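PDB 3HZH: chemotaxis operon protein (CheX) from Borrelia burgdorferi, which probably removes the phosphoryl group from the phosphorylated response regulator CheY, helping to switch off the chemotaxis signal. Local coordinates for residues B[108-113]-B[127-132]; B[79-84]-B[99-104]. All blocks are in the same frame, centred on the assembly; numbering follows the deposited sequence.

From the N terminus, contact 2 comes first: helix 74-85 and the early turns of helix 97-118 meet after 14 intervening residues, closing a helix-to-helix connection. The chain then continues along the same long helix, whose middle enters contact 1. Thirteen more residues, which carry the end of that helix and a loop, bring the chain back as strand 127-135. The two loops thus lie in series, neither within the other, with centres about 17 Å apart. Helix 97-118 joins them, holding helix 74-85 at one place and the sheet at another. They also touch directly, Val108 CG2 lying 3.6 Å from Leu84 CD1.

Contact 1: B[108-113]-B[127-132]; sequences VGNIIA and FDITPP
Ile129 lifts its side chain toward helix 97-118, one branch meeting Ala113 and the other Asn110, in the helix-on-sheet layer of the CheC-like fold. Strand 127-135 is the outermost strand of the antiparallel sheet within this chain, paired with strand 54-62; Asn110 and Ala113, one turn apart, face it from helix 97-118. The isoleucine points toward the helix, and its two branches divide the work. With chi1 at 64°, CG1 sits between the backbone N and the carbonyl carbon; the chain then runs on extended, carrying CD1 to 4.1 Å from Asn110 O. The same CD1 methyl abuts the Asn110 side chain, which runs across the isoleucine at about a right angle. The shorter branch, CG2, lies beside the backbone N and meets Ala113, 4.1 Å from CB and 3.9 Å from O. Ala113 turns its methyl toward the strand and also packs on Val58, so CG2 rests on a methyl and a backbone carbonyl oxygen. No hydrogen bond joins the two segments. Asn110 occupies the asparagine position of the E-x-x-N sequence typical of CheX-type phosphatases, and its side chain is about 4 Å from a bound magnesium ion and against a modified side chain of the partner protein chain, consistent with insertion into that partner's active site. Farther along, the contact thins: Pro132 sets its CB toward the helix, yet the nearest ring atoms, CD among them, stay 4.9 Å from Asn110 CB. Thr130 turns away from the helix. Its hydroxyl pairs with Gly59 N of the neighbouring strand and gives a 2.9 Å bond from OG1 to Pro131 O, with OG1 40° out of the carbonyl plane.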
loop_
_atom_site.group_PDB
_atom_site.type_symbol
_atom_site.label_atom_id
_atom_site.label_comp_id
_atom_site.label_asym_id
_atom_site.label_seq_id
_atom_site.Cartn_x
_atom_site.Cartn_y
_atom_site.Cartn_z
ATOM N N VAL B 108 -4.060 1.957 -3.823
ATOM C CA VAL B 108 -3.684 3.282 -4.310
ATOM C C VAL B 108 -4.048 4.276 -3.201
ATOM O O VAL B 108 -3.277 5.184 -2.892
ATOM C CB VAL B 108 -4.450 3.681 -5.605
ATOM C CG1 VAL B 108 -4.212 5.158 -5.915
ATOM C CG2 VAL B 108 -3.973 2.825 -6.801
ATOM N N GLY B 109 -5.224 4.088 -2.608
ATOM C CA GLY B 109 -5.680 4.966 -1.537
ATOM C C GLY B 109 -4.737 4.907 -0.349
ATOM O O GLY B 109 -4.349 5.936 0.215
ATOM N N ASN B 110 -4.372 3.685 0.023
ATOM C CA ASN B 110 -3.455 3.437 1.123
ATOM C C ASN B 110 -2.109 4.140 0.907
ATOM O O ASN B 110 -1.523 4.707 1.844
ATOM C CB ASN B 110 -3.225 1.927 1.264
ATOM C CG ASN B 110 -2.165 1.602 2.293
ATOM O OD1 ASN B 110 -1.248 0.817 2.015
ATOM N ND2 ASN B 110 -2.285 2.170 3.480
ATOM N N ILE B 111 -1.620 4.115 -0.327
ATOM C CA ILE B 111 -0.335 4.737 -0.612
ATOM C C ILE B 111 -0.423 6.258 -0.596
ATOM O O ILE B 111 0.481 6.922 -0.084
ATOM C CB ILE B 111 0.239 4.196 -1.944
ATOM C CG1 ILE B 111 0.415 2.672 -1.808
ATOM C CG2 ILE B 111 1.589 4.856 -2.261
ATOM C CD1 ILE B 111 0.789 1.951 -3.097
ATOM N N ILE B 112 -1.506 6.815 -1.139
ATOM C CA ILE B 112 -1.679 8.266 -1.122
ATOM C C ILE B 112 -1.756 8.706 0.344
ATOM O O ILE B 112 -1.011 9.581 0.776
ATOM C CB ILE B 112 -2.978 8.703 -1.839
ATOM C CG1 ILE B 112 -2.860 8.437 -3.348
ATOM C CG2 ILE B 112 -3.263 10.171 -1.551
ATOM C CD1 ILE B 112 -4.140 8.741 -4.149
ATOM N N ALA B 113 -2.642 8.068 1.103
ATOM C CA ALA B 113 -2.825 8.392 2.516
ATOM C C ALA B 113 -1.562 8.227 3.356
ATOM O O ALA B 113 -1.282 9.055 4.222
ATOM C CB ALA B 113 -3.942 7.545 3.108
ATOM N N PHE B 127 -0.001 11.242 13.134
ATOM C CA PHE B 127 -1.084 11.167 12.170
ATOM C C PHE B 127 -1.147 9.732 11.687
ATOM O O PHE B 127 -0.222 9.256 11.035
ATOM C CB PHE B 127 -0.815 12.118 11.000
ATOM C CG PHE B 127 -0.293 13.470 11.424
ATOM C CD1 PHE B 127 1.077 13.696 11.544
ATOM C CD2 PHE B 127 -1.170 14.510 11.735
ATOM C CE1 PHE B 127 1.571 14.939 11.966
ATOM C CE2 PHE B 127 -0.684 15.754 12.161
ATOM C CZ PHE B 127 0.687 15.965 12.273
ATOM N N ASP B 128 -2.233 9.040 12.021
ATOM C CA ASP B 128 -2.380 7.645 11.622
ATOM C C ASP B 128 -3.449 7.470 10.553
ATOM O O ASP B 128 -4.241 8.378 10.297
ATOM C CB ASP B 128 -2.748 6.779 12.836
ATOM C CG ASP B 128 -1.834 7.012 14.026
ATOM O OD1 ASP B 128 -0.600 7.047 13.834
ATOM O OD2 ASP B 128 -2.347 7.142 15.157
ATOM N N ILE B 129 -3.460 6.299 9.921
ATOM C CA ILE B 129 -4.462 5.986 8.910
ATOM C C ILE B 129 -5.043 4.608 9.220
ATOM O O ILE B 129 -4.465 3.841 9.977
ATOM C CB ILE B 129 -3.871 5.986 7.473
ATOM C CG1 ILE B 129 -2.816 4.890 7.321
ATOM C CG2 ILE B 129 -3.243 7.348 7.170
ATOM C CD1 ILE B 129 -2.235 4.816 5.905
ATOM N N THR B 130 -6.190 4.295 8.638
ATOM C CA THR B 130 -6.820 3.003 8.884
ATOM C C THR B 130 -6.722 2.114 7.656
ATOM O O THR B 130 -6.298 2.557 6.590
ATOM C CB THR B 130 -8.323 3.156 9.156
ATOM O OG1 THR B 130 -8.992 3.442 7.920
ATOM C CG2 THR B 130 -8.587 4.296 10.131
ATOM N N PRO B 131 -7.060 0.824 7.805
ATOM C CA PRO B 131 -7.018 -0.070 6.649
ATOM C C PRO B 131 -8.081 0.524 5.724
ATOM O O PRO B 131 -9.039 1.153 6.192
ATOM C CB PRO B 131 -7.433 -1.414 7.250
ATOM C CG PRO B 131 -6.847 -1.308 8.660
ATOM C CD PRO B 131 -7.407 0.064 9.016
ATOM N N PRO B 132 -7.941 0.339 4.406
ATOM C CA PRO B 132 -8.927 0.912 3.492
ATOM C C PRO B 132 -10.240 0.173 3.325
ATOM O O PRO B 132 -10.358 -1.015 3.625
ATOM C CB PRO B 132 -8.145 0.978 2.186
ATOM C CG PRO B 132 -7.436 -0.362 2.230
ATOM C CD PRO B 132 -6.873 -0.343 3.651
#

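Contact 2: B[79-84]-B[99-104]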
loop_
_atom_site.group_PDB
_atom_site.type_symbol
_atom_site.label_atom_id
_atom_site.label_comp_id
_atom_site.label_asym_id
_atom_site.label_seq_id
_atom_site.Cartn_x
_atom_site.Cartn_y
_atom_site.Cartn_z
ATOM N N PHE B 79 -10.067 0.859 -15.969
ATOM C CA PHE B 79 -8.932 1.425 -16.696
ATOM C C PHE B 79 -7.718 1.475 -15.770
ATOM O O PHE B 79 -6.646 0.985 -16.115
ATOM C CB PHE B 79 -9.260 2.846 -17.163
ATOM C CG PHE B 79 -8.149 3.516 -17.921
ATOM C CD1 PHE B 79 -7.985 3.298 -19.283
ATOM C CD2 PHE B 79 -7.268 4.373 -17.270
ATOM C CE1 PHE B 79 -6.964 3.927 -19.990
ATOM C CE2 PHE B 79 -6.237 5.007 -17.970
ATOM C CZ PHE B 79 -6.088 4.784 -19.332
ATOM N N VAL B 80 -7.894 2.085 -14.596
ATOM C CA VAL B 80 -6.812 2.192 -13.610
ATOM C C VAL B 80 -6.295 0.825 -13.161
ATOM O O VAL B 80 -5.084 0.599 -13.125
ATOM C CB VAL B 80 -7.263 2.974 -12.351
ATOM C CG1 VAL B 80 -6.136 2.990 -11.320
ATOM C CG2 VAL B 80 -7.658 4.401 -12.735
ATOM N N ALA B 81 -7.199 -0.080 -12.803
ATOM C CA ALA B 81 -6.766 -1.409 -12.378
ATOM C C ALA B 81 -6.001 -2.095 -13.519
ATOM O O ALA B 81 -4.996 -2.767 -13.277
ATOM C CB ALA B 81 -7.967 -2.251 -11.962
ATOM N N SER B 82 -6.471 -1.906 -14.753
ATOM C CA SER B 82 -5.829 -2.495 -15.927
ATOM C C SER B 82 -4.400 -1.994 -16.107
ATOM O O SER B 82 -3.482 -2.776 -16.335
ATOM C CB SER B 82 -6.635 -2.194 -17.197
ATOM O OG SER B 82 -7.875 -2.885 -17.200
ATOM N N LYS B 83 -4.215 -0.687 -16.007
ATOM C CA LYS B 83 -2.891 -0.102 -16.155
ATOM C C LYS B 83 -1.925 -0.554 -15.057
ATOM O O LYS B 83 -0.764 -0.843 -15.340
ATOM C CB LYS B 83 -2.990 1.431 -16.148
ATOM C CG LYS B 83 -3.753 2.020 -17.324
ATOM C CD LYS B 83 -3.004 1.791 -18.627
ATOM C CE LYS B 83 -3.722 2.434 -19.805
ATOM N NZ LYS B 83 -2.909 2.356 -21.057
ATOM N N LEU B 84 -2.408 -0.623 -13.816
ATOM C CA LEU B 84 -1.566 -1.009 -12.688
ATOM C C LEU B 84 -1.174 -2.489 -12.612
ATOM O O LEU B 84 -0.141 -2.849 -12.036
ATOM C CB LEU B 84 -2.180 -0.569 -11.362
ATOM C CG LEU B 84 -2.427 0.939 -11.255
ATOM C CD1 LEU B 84 -2.750 1.307 -9.817
ATOM C CD2 LEU B 84 -1.199 1.696 -11.713
ATOM N N GLU B 99 -12.370 -8.508 -7.611
ATOM C CA GLU B 99 -11.509 -8.717 -6.457
ATOM C C GLU B 99 -10.220 -7.920 -6.636
ATOM O O GLU B 99 -9.811 -7.173 -5.748
ATOM C CB GLU B 99 -11.171 -10.204 -6.326
ATOM C CG GLU B 99 -11.060 -10.746 -4.901
ATOM C CD GLU B 99 -9.692 -11.338 -4.581
ATOM O OE1 GLU B 99 -9.043 -11.892 -5.495
ATOM O OE2 GLU B 99 -9.280 -11.280 -3.400
HETATM N N MSE B 100 -9.581 -8.073 -7.791
HETATM C CA MSE B 100 -8.338 -7.363 -8.029
HETATM C C MSE B 100 -8.574 -5.866 -8.200
HETATM O O MSE B 100 -7.741 -5.072 -7.784
HETATM C CB MSE B 100 -7.599 -7.936 -9.245
HETATM C CG MSE B 100 -6.170 -7.404 -9.408
HETATM SE SE MSE B 100 -5.072 -7.799 -7.992
HETATM C CE MSE B 100 -5.169 -9.603 -7.999
ATOM N N VAL B 101 -9.703 -5.480 -8.801
ATOM C CA VAL B 101 -10.016 -4.057 -8.979
ATOM C C VAL B 101 -10.064 -3.376 -7.611
ATOM O O VAL B 101 -9.403 -2.356 -7.385
ATOM C CB VAL B 101 -11.382 -3.845 -9.694
ATOM C CG1 VAL B 101 -11.831 -2.395 -9.560
ATOM C CG2 VAL B 101 -11.251 -4.183 -11.173
ATOM N N ALA B 102 -10.843 -3.959 -6.702
ATOM C CA ALA B 102 -10.984 -3.437 -5.348
ATOM C C ALA B 102 -9.637 -3.359 -4.638
ATOM O O ALA B 102 -9.265 -2.313 -4.107
ATOM C CB ALA B 102 -11.938 -4.317 -4.539
ATOM N N ALA B 103 -8.908 -4.469 -4.641
ATOM C CA ALA B 103 -7.602 -4.541 -3.978
ATOM C C ALA B 103 -6.579 -3.558 -4.527
ATOM O O ALA B 103 -5.724 -3.062 -3.785
ATOM C CB ALA B 103 -7.054 -5.956 -4.072
ATOM N N THR B 104 -6.654 -3.292 -5.829
ATOM C CA THR B 104 -5.729 -2.367 -6.461
ATOM C C THR B 104 -6.061 -0.921 -6.112
ATOM O O THR B 104 -5.184 -0.158 -5.714
ATOM C CB THR B 104 -5.736 -2.515 -8.007
ATOM O OG1 THR B 104 -5.422 -3.869 -8.372
ATOM C CG2 THR B 104 -4.692 -1.586 -8.629
#
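Thr104 sets its methyl CG2 against the side of Leu84, 3.7 Å from Leu84 CD1. Leu84 CB is nearly as near, at 3.8 Å from the same Thr104 CG2, so that one methyl is held by both the base and a branch tip of the leucine. One turn back, the small Ala81 lets the backbones close in: its CA is 5.4 Å from Val101 CA. Ala81 CB meets the valine methyl CG2 at 3.9 Å, over apolar ground that continues to Leu78. The helices are nearly perpendicular, with axes 9.3 Å apart at 85°, so only a short patch can touch; in the CheX fold this sets helix 74-85 across the start of the long helix 97-118. Within the patch, Thr104 chi1 of -57° puts OG1 beside the backbone N and CG2 opposite that N, facing Leu84. The hydroxyl donates to Met100 O at 2.7 Å, while Thr104 N reaches the same oxygen from the opposite face of its plane, and Asn85 adds a further hydrogen bond to OG1. Away from this buried centre the helices diverge. Met100 (selenomethionine) leads its end away from 79-84 and packs on Tyr89 and on an apolar side chain of the partner protein chain. Lys83 lies on the exposed side of helix 74-85, its CG 3.9 Å above one face of the Phe79 ring, displaced toward the rim.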